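Local coordinates for Two-component system response regulator/GGDEF domain protein (Aeromonas salmonicida, PDB 3LUF) that probably makes cyclic di-GMP from GTP as a full-length protein, and is represented here by its two tandem magnesium-binding receiver domains, at residues K6-E11 against K68-R73; E126-D131 against L161-Q166; R145-Q150 against E233-R238; D183-V188 against R211-R216. All coordinates share one frame; numbering follows the deposited sequence. Where two conformers were deposited one is given.

Overall arrangement
Two receiver domains stand in series, each a five-stranded parallel sheet flanked by helices. Contact 1 belongs to the first, the other three to the second. Contacts 1 and 2 lay a helix on the corresponding first strand of each sheet, with purely apolar chemistry; contact 1 is buried, whereas contact 2 is partly exposed on its helix side. Contact 3, near the centre of the chain, packs two glutamines between a loop and the last helix, close to the join between domains. Contact 4, farther out, joins two helix starts, mixing an aliphatic core with an exposed arginine. Contact 2 touches both contacts 3 and 4, and the second subunit reaches contacts 3 and 4.

Contact 1 of 4, residues K6-E11 against K68-R73; sequences KILIVE and KVLLER
L8 and L70 reach toward each other tip to tip, each offering a terminal methyl: CD2 of L8 lies 4.1 Å from CD2 of L70. The other branch of the helix leucine serves the next inward-facing strand residue, with L70 CD1 4.3 Å from CG2 of V10. One forked side chain thus spans two strand residues that lie two apart and point to the same side of the sheet. With chi1 at 174°, L8 carries its CG opposite the backbone N and extends its branch away from the strand, and this length helps bridge the 10.1 Å between the CA atoms of L8 and L70. A short beta-branched valine suits strand position 10, because L70 sends its CD1 branch over to meet the valine methyl. Around the trio, V54 of strand 49-55 packs on L70, while F35, C44 and L75 lie against L8 and L58 against V10. E11 leads into D12, which holds magnesium with D55 and T57; E11 itself does not reach the metal in this chain and forms a salt bridge with K103. A helix resting through leucine on the hydrophobic first strand, which leads into the acidic metal site, is characteristic of the CheY-like receiver fold.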
loop_
_atom_site.group_PDB
_atom_site.type_symbol
_atom_site.label_atom_id
_atom_site.label_comp_id
_atom_site.label_asym_id
_atom_site.label_seq_id
_atom_site.Cartn_x
_atom_site.Cartn_y
_atom_site.Cartn_z
ATOM N N LYS B 6 27.549 0.912 2.769
ATOM C CA LYS B 6 28.169 1.300 1.497
ATOM C C LYS B 6 27.492 0.577 0.330
ATOM O O LYS B 6 27.022 -0.556 0.486
ATOM C CB LYS B 6 29.669 0.984 1.527
ATOM C CG LYS B 6 30.457 1.747 0.472
ATOM C CD LYS B 6 31.843 2.149 0.944
ATOM C CE LYS B 6 32.612 0.976 1.499
ATOM N NZ LYS B 6 34.044 1.348 1.466
ATOM N N ILE B 7 27.390 1.235 -0.826
ATOM C CA ILE B 7 26.938 0.505 -2.032
ATOM C C ILE B 7 27.983 0.584 -3.132
ATOM O O ILE B 7 28.819 1.480 -3.130
ATOM C CB ILE B 7 25.552 0.954 -2.590
ATOM C CG1 ILE B 7 25.604 2.402 -3.065
ATOM C CG2 ILE B 7 24.432 0.726 -1.537
ATOM C CD1 ILE B 7 24.777 2.669 -4.255
ATOM N N LEU B 8 27.925 -0.387 -4.030
ATOM C CA LEU B 8 28.857 -0.490 -5.153
ATOM C C LEU B 8 28.031 -0.268 -6.425
ATOM O O LEU B 8 26.969 -0.866 -6.606
ATOM C CB LEU B 8 29.455 -1.909 -5.172
ATOM C CG LEU B 8 30.357 -2.184 -6.409
ATOM C CD1 LEU B 8 31.552 -1.265 -6.324
ATOM C CD2 LEU B 8 30.789 -3.662 -6.472
ATOM N N ILE B 9 28.569 0.550 -7.317
ATOM C CA ILE B 9 27.963 0.784 -8.635
ATOM C C ILE B 9 29.010 0.416 -9.663
ATOM O O ILE B 9 30.136 0.913 -9.591
ATOM C CB ILE B 9 27.533 2.278 -8.807
ATOM C CG1 ILE B 9 26.481 2.653 -7.757
ATOM C CG2 ILE B 9 26.918 2.503 -10.216
ATOM C CD1 ILE B 9 26.150 4.162 -7.783
ATOM N N VAL B 10 28.663 -0.474 -10.583
ATOM C CA VAL B 10 29.575 -0.762 -11.708
ATOM C C VAL B 10 28.785 -0.522 -12.989
ATOM O O VAL B 10 27.867 -1.279 -13.327
ATOM C CB VAL B 10 30.114 -2.217 -11.654
ATOM C CG1 VAL B 10 31.233 -2.387 -12.673
ATOM C CG2 VAL B 10 30.592 -2.587 -10.224
ATOM N N GLU B 11 29.126 0.570 -13.664
ATOM C CA GLU B 11 28.354 1.067 -14.799
ATOM C C GLU B 11 29.263 1.944 -15.663
ATOM O O GLU B 11 29.846 2.914 -15.183
ATOM C CB GLU B 11 27.172 1.919 -14.267
ATOM C CG GLU B 11 26.457 2.759 -15.363
ATOM C CD GLU B 11 25.841 1.905 -16.478
ATOM O OE1 GLU B 11 24.841 1.228 -16.217
ATOM O OE2 GLU B 11 26.310 2.000 -17.644
ATOM N N LYS B 68 27.573 -12.705 -11.850
ATOM C CA LYS B 68 28.028 -13.921 -11.196
ATOM C C LYS B 68 29.296 -13.688 -10.380
ATOM O O LYS B 68 29.433 -14.207 -9.276
ATOM C CB LYS B 68 28.218 -15.010 -12.235
ATOM C CG LYS B 68 28.665 -16.364 -11.685
ATOM C CD LYS B 68 28.735 -17.345 -12.854
ATOM C CE LYS B 68 29.303 -18.687 -12.433
ATOM N NZ LYS B 68 29.536 -19.513 -13.642
ATOM N N VAL B 69 30.231 -12.917 -10.927
ATOM C CA VAL B 69 31.468 -12.585 -10.225
ATOM C C VAL B 69 31.179 -11.932 -8.883
ATOM O O VAL B 69 31.750 -12.311 -7.863
ATOM C CB VAL B 69 32.385 -11.679 -11.071
ATOM C CG1 VAL B 69 33.534 -11.130 -10.238
ATOM C CG2 VAL B 69 32.930 -12.471 -12.285
ATOM N N LEU B 70 30.276 -10.950 -8.878
ATOM C CA LEU B 70 29.994 -10.219 -7.652
ATOM C C LEU B 70 29.122 -11.029 -6.678
ATOM O O LEU B 70 29.349 -10.984 -5.478
ATOM C CB LEU B 70 29.409 -8.831 -7.977
ATOM C CG LEU B 70 30.452 -7.966 -8.693
ATOM C CD1 LEU B 70 29.759 -6.735 -9.363
ATOM C CD2 LEU B 70 31.610 -7.427 -7.737
ATOM N N LEU B 71 28.155 -11.762 -7.195
ATOM C CA LEU B 71 27.367 -12.676 -6.351
ATOM C C LEU B 71 28.295 -13.650 -5.611
ATOM O O LEU B 71 28.113 -13.908 -4.404
ATOM C CB LEU B 71 26.370 -13.455 -7.187
ATOM C CG LEU B 71 25.165 -12.665 -7.686
ATOM C CD1 LEU B 71 24.357 -13.466 -8.659
ATOM C CD2 LEU B 71 24.261 -12.211 -6.530
ATOM N N GLU B 72 29.301 -14.155 -6.329
ATOM C CA GLU B 72 30.231 -15.139 -5.749
ATOM C C GLU B 72 31.157 -14.515 -4.726
ATOM O O GLU B 72 31.696 -15.224 -3.875
ATOM C CB GLU B 72 30.994 -15.895 -6.830
ATOM C CG GLU B 72 30.074 -16.914 -7.497
ATOM C CD GLU B 72 30.769 -17.832 -8.483
ATOM O OE1 GLU B 72 30.032 -18.605 -9.124
ATOM O OE2 GLU B 72 32.021 -17.792 -8.622
ATOM N N ARG B 73 31.293 -13.187 -4.767
ATOM C CA ARG B 73 32.021 -12.458 -3.740
ATOM C C ARG B 73 31.184 -12.132 -2.512
ATOM O O ARG B 73 31.683 -11.524 -1.571
ATOM C CB ARG B 73 32.642 -11.192 -4.305
ATOM C CG ARG B 73 33.923 -11.474 -5.038
ATOM C CD ARG B 73 34.581 -10.179 -5.365
ATOM N NE ARG B 73 35.175 -10.219 -6.685
ATOM C CZ ARG B 73 35.506 -9.126 -7.357
ATOM N NH1 ARG B 73 35.285 -7.926 -6.816
ATOM N NH2 ARG B 73 36.045 -9.234 -8.555
#

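Contact 2 of 4, residues E126-D131 against L161-Q166; sequences EVLVVD and LATLEQ. Unlike the reference sequence in segment 161-166: A162 (reference Thr).
L128 on strand 126-130 and L164 on helix 157-166 bring the two backbones nearest each other, their CA atoms 8.2 Å apart, a spacing filled by aliphatic side chains. L128 is the wedge. Its CG stands opposite the backbone N (chi1 172°), which carries the fork out toward the helix, and the two methyls part to meet successive helix residues. CD2 comes up against the branch point of L164, 3.7 Å from its CG and 3.9 Å from its CD2, and so sits on the crotch of that leucine instead of meeting a single methyl. The two leucines cross obliquely. The second methyl, L128 CD1, touches CG2 of T163 at 4.0 Å. Threonine works well here because it has two faces: its methyl goes to the apolar side, while its hydroxyl OG1 is satisfied by the carbonyl O of E159, one helical turn back. With chi1 at -65°, OG1 lies beside its own backbone N and CG2 is left for the strand. The pocket round L128 is completed by H152 and A154 of strand 150-154 and by I170 from a loop, which also touches L164. On the helix side, L161 and L164 pack on helix 184-194 through L191, while the opposite-facing V127 and V129 of strand 126-130 bed into helix 134-145.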
loop_
_atom_site.group_PDB
_atom_site.type_symbol
_atom_site.label_atom_id
_atom_site.label_comp_id
_atom_site.label_asym_id
_atom_site.label_seq_id
_atom_site.Cartn_x
_atom_site.Cartn_y
_atom_site.Cartn_z
ATOM N N GLU B 126 13.155 -6.617 11.810
ATOM C CA GLU B 126 12.689 -8.009 11.963
ATOM C C GLU B 126 11.204 -8.124 11.598
ATOM O O GLU B 126 10.372 -7.293 12.011
ATOM C CB GLU B 126 12.898 -8.495 13.411
ATOM C CG GLU B 126 14.371 -8.430 13.815
ATOM C CD GLU B 126 14.602 -8.934 15.237
ATOM O OE1 GLU B 126 14.131 -10.049 15.540
ATOM O OE2 GLU B 126 15.275 -8.225 16.026
ATOM N N VAL B 127 10.913 -9.120 10.775
ATOM C CA VAL B 127 9.559 -9.385 10.324
ATOM C C VAL B 127 9.188 -10.841 10.545
ATOM O O VAL B 127 10.061 -11.689 10.721
ATOM C CB VAL B 127 9.398 -9.015 8.844
ATOM C CG1 VAL B 127 9.837 -7.603 8.596
ATOM C CG2 VAL B 127 10.156 -10.058 7.925
ATOM N N LEU B 128 7.886 -11.136 10.537
ATOM C CA LEU B 128 7.435 -12.500 10.821
ATOM C C LEU B 128 6.492 -12.970 9.735
ATOM O O LEU B 128 5.553 -12.250 9.367
ATOM C CB LEU B 128 6.718 -12.543 12.181
ATOM C CG LEU B 128 5.991 -13.833 12.614
ATOM C CD1 LEU B 128 6.928 -15.062 12.637
ATOM C CD2 LEU B 128 5.254 -13.654 13.962
ATOM N N VAL B 129 6.746 -14.163 9.185
ATOM C CA VAL B 129 5.838 -14.776 8.211
ATOM C C VAL B 129 5.089 -15.922 8.906
ATOM O O VAL B 129 5.733 -16.786 9.491
ATOM C CB VAL B 129 6.600 -15.369 6.969
ATOM C CG1 VAL B 129 5.604 -16.013 5.994
ATOM C CG2 VAL B 129 7.413 -14.282 6.274
ATOM N N VAL B 130 3.755 -15.865 8.876
ATOM C CA VAL B 130 2.862 -16.892 9.467
ATOM C C VAL B 130 2.068 -17.550 8.346
ATOM O O VAL B 130 1.244 -16.920 7.659
ATOM C CB VAL B 130 1.880 -16.303 10.485
ATOM C CG1 VAL B 130 1.180 -17.416 11.253
ATOM C CG2 VAL B 130 2.615 -15.391 11.452
ATOM N N ASP B 131 2.295 -18.845 8.176
ATOM C CA ASP B 131 1.766 -19.576 7.036
ATOM C C ASP B 131 1.918 -21.039 7.370
ATOM O O ASP B 131 2.991 -21.462 7.759
ATOM C CB ASP B 131 2.628 -19.284 5.793
ATOM C CG ASP B 131 2.042 -19.856 4.507
ATOM O OD1 ASP B 131 1.236 -20.814 4.562
ATOM O OD2 ASP B 131 2.382 -19.336 3.426
ATOM N N LEU B 161 2.497 -16.372 17.992
ATOM C CA LEU B 161 2.415 -15.668 19.264
ATOM C C LEU B 161 3.650 -15.892 20.101
ATOM O O LEU B 161 4.185 -14.949 20.659
ATOM C CB LEU B 161 1.179 -16.101 20.040
ATOM C CG LEU B 161 -0.160 -15.731 19.385
ATOM C CD1 LEU B 161 -1.289 -16.658 19.805
ATOM C CD2 LEU B 161 -0.572 -14.206 19.595
ATOM N N ALA B 162 4.107 -17.149 20.153
ATOM C CA ALA B 162 5.306 -17.504 20.915
ATOM C C ALA B 162 6.532 -16.759 20.409
ATOM O O ALA B 162 7.319 -16.241 21.189
ATOM C CB ALA B 162 5.531 -19.041 20.845
ATOM N N THR B 163 6.655 -16.701 19.085
ATOM C CA THR B 163 7.744 -16.002 18.406
ATOM C C THR B 163 7.743 -14.509 18.715
ATOM O O THR B 163 8.773 -13.926 19.033
ATOM C CB THR B 163 7.731 -16.337 16.893
ATOM O OG1 THR B 163 8.017 -17.720 16.761
ATOM C CG2 THR B 163 8.806 -15.566 16.124
ATOM N N LEU B 164 6.566 -13.891 18.654
ATOM C CA LEU B 164 6.421 -12.471 18.990
ATOM C C LEU B 164 6.813 -12.176 20.434
ATOM O O LEU B 164 7.461 -11.145 20.724
ATOM C CB LEU B 164 5.002 -11.988 18.699
ATOM C CG LEU B 164 4.690 -11.879 17.196
ATOM C CD1 LEU B 164 3.145 -11.754 16.918
ATOM C CD2 LEU B 164 5.425 -10.716 16.507
ATOM N N GLU B 165 6.444 -13.095 21.339
ATOM C CA GLU B 165 6.821 -12.961 22.749
ATOM C C GLU B 165 8.330 -12.978 22.876
ATOM O O GLU B 165 8.898 -12.158 23.588
ATOM C CB GLU B 165 6.297 -14.116 23.604
ATOM C CG GLU B 165 4.847 -14.080 23.940
ATOM C CD GLU B 165 4.430 -12.843 24.706
ATOM O OE1 GLU B 165 3.353 -12.341 24.384
ATOM O OE2 GLU B 165 5.160 -12.360 25.597
ATOM N N GLN B 166 8.964 -13.908 22.166
ATOM C CA GLN B 166 10.414 -14.111 22.254
ATOM C C GLN B 166 11.231 -13.059 21.496
ATOM O O GLN B 166 12.404 -12.808 21.808
ATOM C CB GLN B 166 10.769 -15.524 21.799
ATOM C CG GLN B 166 10.284 -16.647 22.768
ATOM C CD GLN B 166 10.852 -16.530 24.223
ATOM O OE1 GLN B 166 12.044 -16.269 24.422
ATOM N NE2 GLN B 166 9.994 -16.749 25.220
#

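Contact 3 of 4, residues R145-Q150 against E233-R238; sequences RKQLLQ and EELQCR. Unlike the reference sequence in segment 145-150: Q150 (reference Leu).
Q236 is tethered at its tip, where NE2 is hydrogen-bonded to OD2 of D99 in the first receiver domain, and its stem packs against Q147. Q147 runs outward from the turn after helix 134-145 and ends on the helix backbone: its NE2 lies 3.3 Å from CA of Q236 and 3.6 Å from its CB. Further back, CG of Q147 faces OE1 of Q236 at 3.8 Å. These atoms meet by packing and not as paired amides; the two extended chains pass at a slant, their amide planes 53° apart. CG of Q236 stands opposite the backbone N (chi1 173°), which sends the extended chain outward from the helix, past Q147 and on to D99. L235 adds an apolar edge, its CG 4.2 Å from NE2 of Q147. A type I beta turn, closed by L148 N to R145 O at 3.0 Å, presents Q147, whose long, flat-ended chain spans from turn to helix backbone. Glutamine suits position 236, packing along its stem while its polar end bonds D99. On another flank, E234 and R238 bind the second subunit, R238 through a salt bridge to its D224. Helix 232-248 is thus the closing helix of a CheY-like receiver domain, joined to the preceding tandem domain and to the dimer partner.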
loop_
_atom_site.group_PDB
_atom_site.type_symbol
_atom_site.label_atom_id
_atom_site.label_comp_id
_atom_site.label_asym_id
_atom_site.label_seq_id
_atom_site.Cartn_x
_atom_site.Cartn_y
_atom_site.Cartn_z
ATOM N N ARG B 145 13.975 -12.293 2.559
ATOM C CA ARG B 145 15.416 -12.332 2.829
ATOM C C ARG B 145 16.208 -11.646 1.693
ATOM O O ARG B 145 17.278 -11.090 1.947
ATOM C CB ARG B 145 15.912 -13.750 3.095
ATOM C CG ARG B 145 15.471 -14.246 4.452
ATOM C CD ARG B 145 15.998 -15.612 4.840
ATOM N NE ARG B 145 15.711 -15.780 6.267
ATOM C CZ ARG B 145 15.588 -16.943 6.887
ATOM N NH1 ARG B 145 15.728 -18.089 6.212
ATOM N NH2 ARG B 145 15.316 -16.957 8.184
ATOM N N LYS B 146 15.637 -11.627 0.491
ATOM C CA LYS B 146 16.214 -10.871 -0.653
ATOM C C LYS B 146 15.890 -9.373 -0.594
ATOM O O LYS B 146 16.300 -8.595 -1.456
ATOM C CB LYS B 146 15.669 -11.386 -1.960
ATOM C CG LYS B 146 16.169 -12.763 -2.342
ATOM C CD LYS B 146 16.332 -12.859 -3.834
ATOM C CE LYS B 146 15.006 -12.632 -4.517
ATOM N NZ LYS B 146 15.222 -12.309 -5.954
ATOM N N GLN B 147 15.098 -8.969 0.383
ATOM C CA GLN B 147 14.947 -7.564 0.686
ATOM C C GLN B 147 15.905 -7.200 1.854
ATOM O O GLN B 147 15.816 -6.114 2.403
ATOM C CB GLN B 147 13.479 -7.224 1.025
ATOM C CG GLN B 147 12.464 -7.471 -0.116
ATOM C CD GLN B 147 11.006 -7.328 0.315
ATOM O OE1 GLN B 147 10.623 -6.377 1.001
ATOM N NE2 GLN B 147 10.172 -8.260 -0.137
ATOM N N LEU B 148 16.792 -8.122 2.228
ATOM C CA LEU B 148 17.732 -7.987 3.349
ATOM C C LEU B 148 17.099 -7.882 4.752
ATOM O O LEU B 148 17.774 -7.511 5.724
ATOM C CB LEU B 148 18.740 -6.840 3.105
ATOM C CG LEU B 148 19.580 -6.997 1.816
ATOM C CD1 LEU B 148 20.503 -5.815 1.739
ATOM C CD2 LEU B 148 20.403 -8.329 1.817
ATOM N N LEU B 149 15.835 -8.279 4.866
ATOM C CA LEU B 149 15.170 -8.273 6.157
ATOM C C LEU B 149 15.617 -9.467 7.016
ATOM O O LEU B 149 16.078 -10.487 6.501
ATOM C CB LEU B 149 13.646 -8.333 5.959
ATOM C CG LEU B 149 13.018 -7.088 5.320
ATOM C CD1 LEU B 149 11.698 -7.459 4.667
ATOM C CD2 LEU B 149 12.794 -6.023 6.379
ATOM N N GLN B 150 15.478 -9.304 8.326
ATOM C CA GLN B 150 15.607 -10.396 9.267
ATOM C C GLN B 150 14.247 -11.061 9.399
ATOM O O GLN B 150 13.309 -10.454 9.902
ATOM C CB GLN B 150 16.058 -9.826 10.598
ATOM C CG GLN B 150 17.472 -9.246 10.540
ATOM C CD GLN B 150 17.889 -8.717 11.893
ATOM O OE1 GLN B 150 17.760 -9.418 12.902
ATOM N NE2 GLN B 150 18.326 -7.466 11.941
ATOM N N GLU B 233 7.687 -8.787 -6.645
ATOM C CA GLU B 233 7.724 -7.326 -6.684
ATOM C C GLU B 233 6.504 -6.729 -5.982
ATOM O O GLU B 233 6.612 -5.643 -5.438
ATOM C CB GLU B 233 7.829 -6.753 -8.126
ATOM C CG GLU B 233 9.134 -7.163 -8.922
ATOM C CD GLU B 233 9.041 -8.540 -9.620
ATOM O OE1 GLU B 233 8.144 -9.349 -9.300
ATOM O OE2 GLU B 233 9.901 -8.825 -10.492
ATOM N N GLU B 234 5.354 -7.407 -6.053
ATOM C CA GLU B 234 4.159 -6.980 -5.345
ATOM C C GLU B 234 4.370 -7.099 -3.835
ATOM O O GLU B 234 4.130 -6.138 -3.098
ATOM C CB GLU B 234 2.944 -7.761 -5.804
ATOM C CG GLU B 234 2.505 -7.331 -7.207
ATOM C CD GLU B 234 1.391 -8.204 -7.769
ATOM O OE1 GLU B 234 0.657 -7.712 -8.656
ATOM O OE2 GLU B 234 1.282 -9.381 -7.356
ATOM N N LEU B 235 4.949 -8.223 -3.415
ATOM C CA LEU B 235 5.254 -8.444 -2.000
ATOM C C LEU B 235 6.235 -7.388 -1.519
ATOM O O LEU B 235 6.007 -6.766 -0.483
ATOM C CB LEU B 235 5.826 -9.864 -1.740
ATOM C CG LEU B 235 6.347 -10.074 -0.306
ATOM C CD1 LEU B 235 5.227 -10.045 0.721
ATOM C CD2 LEU B 235 7.127 -11.364 -0.228
ATOM N N GLN B 236 7.329 -7.206 -2.259
ATOM C CA GLN B 236 8.303 -6.167 -1.939
ATOM C C GLN B 236 7.689 -4.791 -1.800
ATOM O O GLN B 236 7.986 -4.103 -0.845
ATOM C CB GLN B 236 9.438 -6.119 -2.963
ATOM C CG GLN B 236 10.401 -4.942 -2.758
ATOM C CD GLN B 236 11.681 -5.087 -3.600
ATOM O OE1 GLN B 236 12.795 -5.131 -3.064
ATOM N NE2 GLN B 236 11.512 -5.225 -4.906
ATOM N N CYS B 237 6.835 -4.394 -2.759
ATOM C CA CYS B 237 6.190 -3.077 -2.735
ATOM C C CYS B 237 5.351 -2.922 -1.465
ATOM O O CYS B 237 5.435 -1.902 -0.788
ATOM C CB CYS B 237 5.283 -2.927 -3.964
ATOM S SG CYS B 237 4.346 -1.442 -4.037
ATOM N N ARG B 238 4.551 -3.936 -1.152
ATOM C CA ARG B 238 3.679 -3.822 0.039
ATOM C C ARG B 238 4.481 -3.725 1.346
ATOM O O ARG B 238 4.137 -2.939 2.262
ATOM C CB ARG B 238 2.766 -5.045 0.132
ATOM C CG ARG B 238 1.754 -5.114 -0.977
ATOM C CD ARG B 238 0.427 -4.409 -0.599
ATOM N NE ARG B 238 0.566 -3.007 -0.219
ATOM C CZ ARG B 238 0.743 -1.994 -1.070
ATOM N NH1 ARG B 238 0.860 -2.232 -2.376
ATOM N NH2 ARG B 238 0.846 -0.749 -0.609
#

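Contact 4 of 4, residues D183-V188 against R211-R216; sequences DGISLV and RGLSAR. With DMS (dimethyl sulfoxide), chain I.
The methyl CD1 of I185 rests squarely on the flat guanidinium of R216, over its centre, with CD1 only 3.4 Å from CZ. The two side chains cross at about a right angle, a methyl packed on the face of the flat cation. R216 gets there by folding: CB of R216 lies 3.7 Å from CD1 of I185, and the bend at chi3 (60°) then folds the guanidinium back over the same methyl. The same CD1 meets CD2 of L213 at 3.8 Å, which gives isoleucine a buried partner on one side and a surface arginine on another. Arginine fits the rim, since its plane can cover an apolar methyl while its charge remains near solvent.

Beside this packing, D183 caps helix 184-194. Its OD1 accepts from the backbone N of S186 at 2.9 Å, in a nearly straight bond (168°). The cap depends on chi1 of 67°, which places the carboxylate between its own backbone N and carbonyl carbon, folded back over the helix start. OD2 of D183 is 5.0 Å from NH2 of R216; the opposite charges may attract weakly, although the charged atoms are not in contact. A dimethyl sulfoxide molecule, probably from the crystallisation liquor, uses its O to accept from D183 N and from S186 OG, both at 2.7 Å. G212 occupies the N-cap position of the other helix with positive phi, a conformation glycine tolerates easily. Two neighbouring helix starts following successive parallel strands, close to the D176 metal site, are typical of the beta-alpha repeats of a receiver domain.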
loop_
_atom_site.group_PDB
_atom_site.type_symbol
_atom_site.label_atom_id
_atom_site.label_comp_id
_atom_site.label_asym_id
_atom_site.label_seq_id
_atom_site.Cartn_x
_atom_site.Cartn_y
_atom_site.Cartn_z
ATOM N N ASP B 183 -7.564 -19.235 12.657
ATOM C CA ASP B 183 -7.313 -18.662 11.355
ATOM C C ASP B 183 -6.626 -17.327 11.449
ATOM O O ASP B 183 -6.473 -16.790 12.542
ATOM C CB ASP B 183 -8.573 -18.604 10.506
ATOM C CG ASP B 183 -9.633 -17.631 11.015
ATOM O OD1 ASP B 183 -9.369 -16.459 11.336
ATOM O OD2 ASP B 183 -10.809 -18.032 11.030
ATOM N N GLY B 184 -6.249 -16.784 10.295
ATOM C CA GLY B 184 -5.497 -15.524 10.231
ATOM C C GLY B 184 -6.234 -14.345 10.853
ATOM O O GLY B 184 -5.619 -13.480 11.484
ATOM N N ILE B 185 -7.539 -14.248 10.627
ATOM C CA ILE B 185 -8.273 -13.093 11.123
ATOM C C ILE B 185 -8.365 -13.153 12.648
ATOM O O ILE B 185 -8.228 -12.115 13.320
ATOM C CB ILE B 185 -9.658 -12.946 10.439
ATOM C CG1 ILE B 185 -9.466 -12.556 8.985
ATOM C CG2 ILE B 185 -10.462 -11.846 11.095
ATOM C CD1 ILE B 185 -10.616 -12.913 8.087
ATOM N N SER B 186 -8.541 -14.356 13.185
ATOM C CA SER B 186 -8.496 -14.563 14.624
ATOM C C SER B 186 -7.156 -14.172 15.230
ATOM O O SER B 186 -7.105 -13.567 16.289
ATOM C CB SER B 186 -8.775 -16.023 14.964
ATOM O OG SER B 186 -10.111 -16.311 14.700
ATOM N N LEU B 187 -6.072 -14.519 14.548
ATOM C CA LEU B 187 -4.757 -14.116 15.018
ATOM C C LEU B 187 -4.660 -12.591 14.990
ATOM O O LEU B 187 -4.147 -11.971 15.910
ATOM C CB LEU B 187 -3.629 -14.743 14.178
ATOM C CG LEU B 187 -2.199 -14.295 14.492
ATOM C CD1 LEU B 187 -1.772 -14.607 15.941
ATOM C CD2 LEU B 187 -1.267 -14.996 13.490
ATOM N N VAL B 188 -5.115 -11.984 13.906
ATOM C CA VAL B 188 -5.062 -10.516 13.857
ATOM C C VAL B 188 -5.875 -9.880 15.015
ATOM O O VAL B 188 -5.417 -8.947 15.664
ATOM C CB VAL B 188 -5.525 -10.023 12.483
ATOM C CG1 VAL B 188 -5.677 -8.550 12.485
ATOM C CG2 VAL B 188 -4.476 -10.453 11.439
ATOM N N ARG B 211 -15.723 -14.648 0.260
ATOM C CA ARG B 211 -15.609 -14.502 1.725
ATOM C C ARG B 211 -15.174 -13.103 2.168
ATOM O O ARG B 211 -15.258 -12.776 3.367
ATOM C CB ARG B 211 -14.703 -15.580 2.324
ATOM C CG ARG B 211 -15.301 -16.984 2.267
ATOM C CD ARG B 211 -14.248 -18.025 2.583
ATOM N NE ARG B 211 -13.126 -17.948 1.654
ATOM C CZ ARG B 211 -11.993 -18.634 1.787
ATOM N NH1 ARG B 211 -11.826 -19.472 2.806
ATOM N NH2 ARG B 211 -11.024 -18.485 0.887
ATOM N N GLY B 212 -14.730 -12.286 1.199
ATOM C CA GLY B 212 -14.342 -10.882 1.414
ATOM C C GLY B 212 -13.249 -10.737 2.468
ATOM O O GLY B 212 -13.342 -9.906 3.375
ATOM N N LEU B 213 -12.213 -11.548 2.330
ATOM C CA LEU B 213 -11.243 -11.695 3.406
ATOM C C LEU B 213 -10.386 -10.443 3.622
ATOM O O LEU B 213 -10.117 -10.065 4.775
ATOM C CB LEU B 213 -10.437 -12.984 3.258
ATOM C CG LEU B 213 -11.209 -14.315 3.411
ATOM C CD1 LEU B 213 -10.388 -15.515 2.958
ATOM C CD2 LEU B 213 -11.763 -14.549 4.841
ATOM N N SER B 214 -9.959 -9.800 2.535
ATOM C CA SER B 214 -9.185 -8.559 2.665
ATOM C C SER B 214 -9.939 -7.519 3.485
ATOM O O SER B 214 -9.375 -6.901 4.380
ATOM C CB SER B 214 -8.809 -7.966 1.309
ATOM O OG SER B 214 -7.752 -8.687 0.730
ATOM N N ALA B 215 -11.217 -7.322 3.180
ATOM C CA ALA B 215 -12.030 -6.366 3.941
ATOM C C ALA B 215 -12.120 -6.756 5.422
ATOM O O ALA B 215 -12.059 -5.902 6.292
ATOM C CB ALA B 215 -13.445 -6.244 3.337
ATOM N N ARG B 216 -12.263 -8.042 5.697
ATOM C CA ARG B 216 -12.376 -8.510 7.064
ATOM C C ARG B 216 -11.070 -8.235 7.818
ATOM O O ARG B 216 -11.089 -7.751 8.942
ATOM C CB ARG B 216 -12.697 -10.006 7.093
ATOM C CG ARG B 216 -14.170 -10.354 6.833
ATOM C CD ARG B 216 -14.433 -11.876 6.993
ATOM N NE ARG B 216 -14.120 -12.375 8.338
ATOM C CZ ARG B 216 -13.928 -13.663 8.646
ATOM N NH1 ARG B 216 -13.998 -14.596 7.705
ATOM N NH2 ARG B 216 -13.650 -14.023 9.893
HETATM S S DMS I . -11.189 -20.070 13.980
HETATM O O DMS I . -9.862 -18.857 13.967
HETATM C C1 DMS I . -12.766 -19.311 13.479
HETATM C C2 DMS I . -10.960 -21.227 12.595
#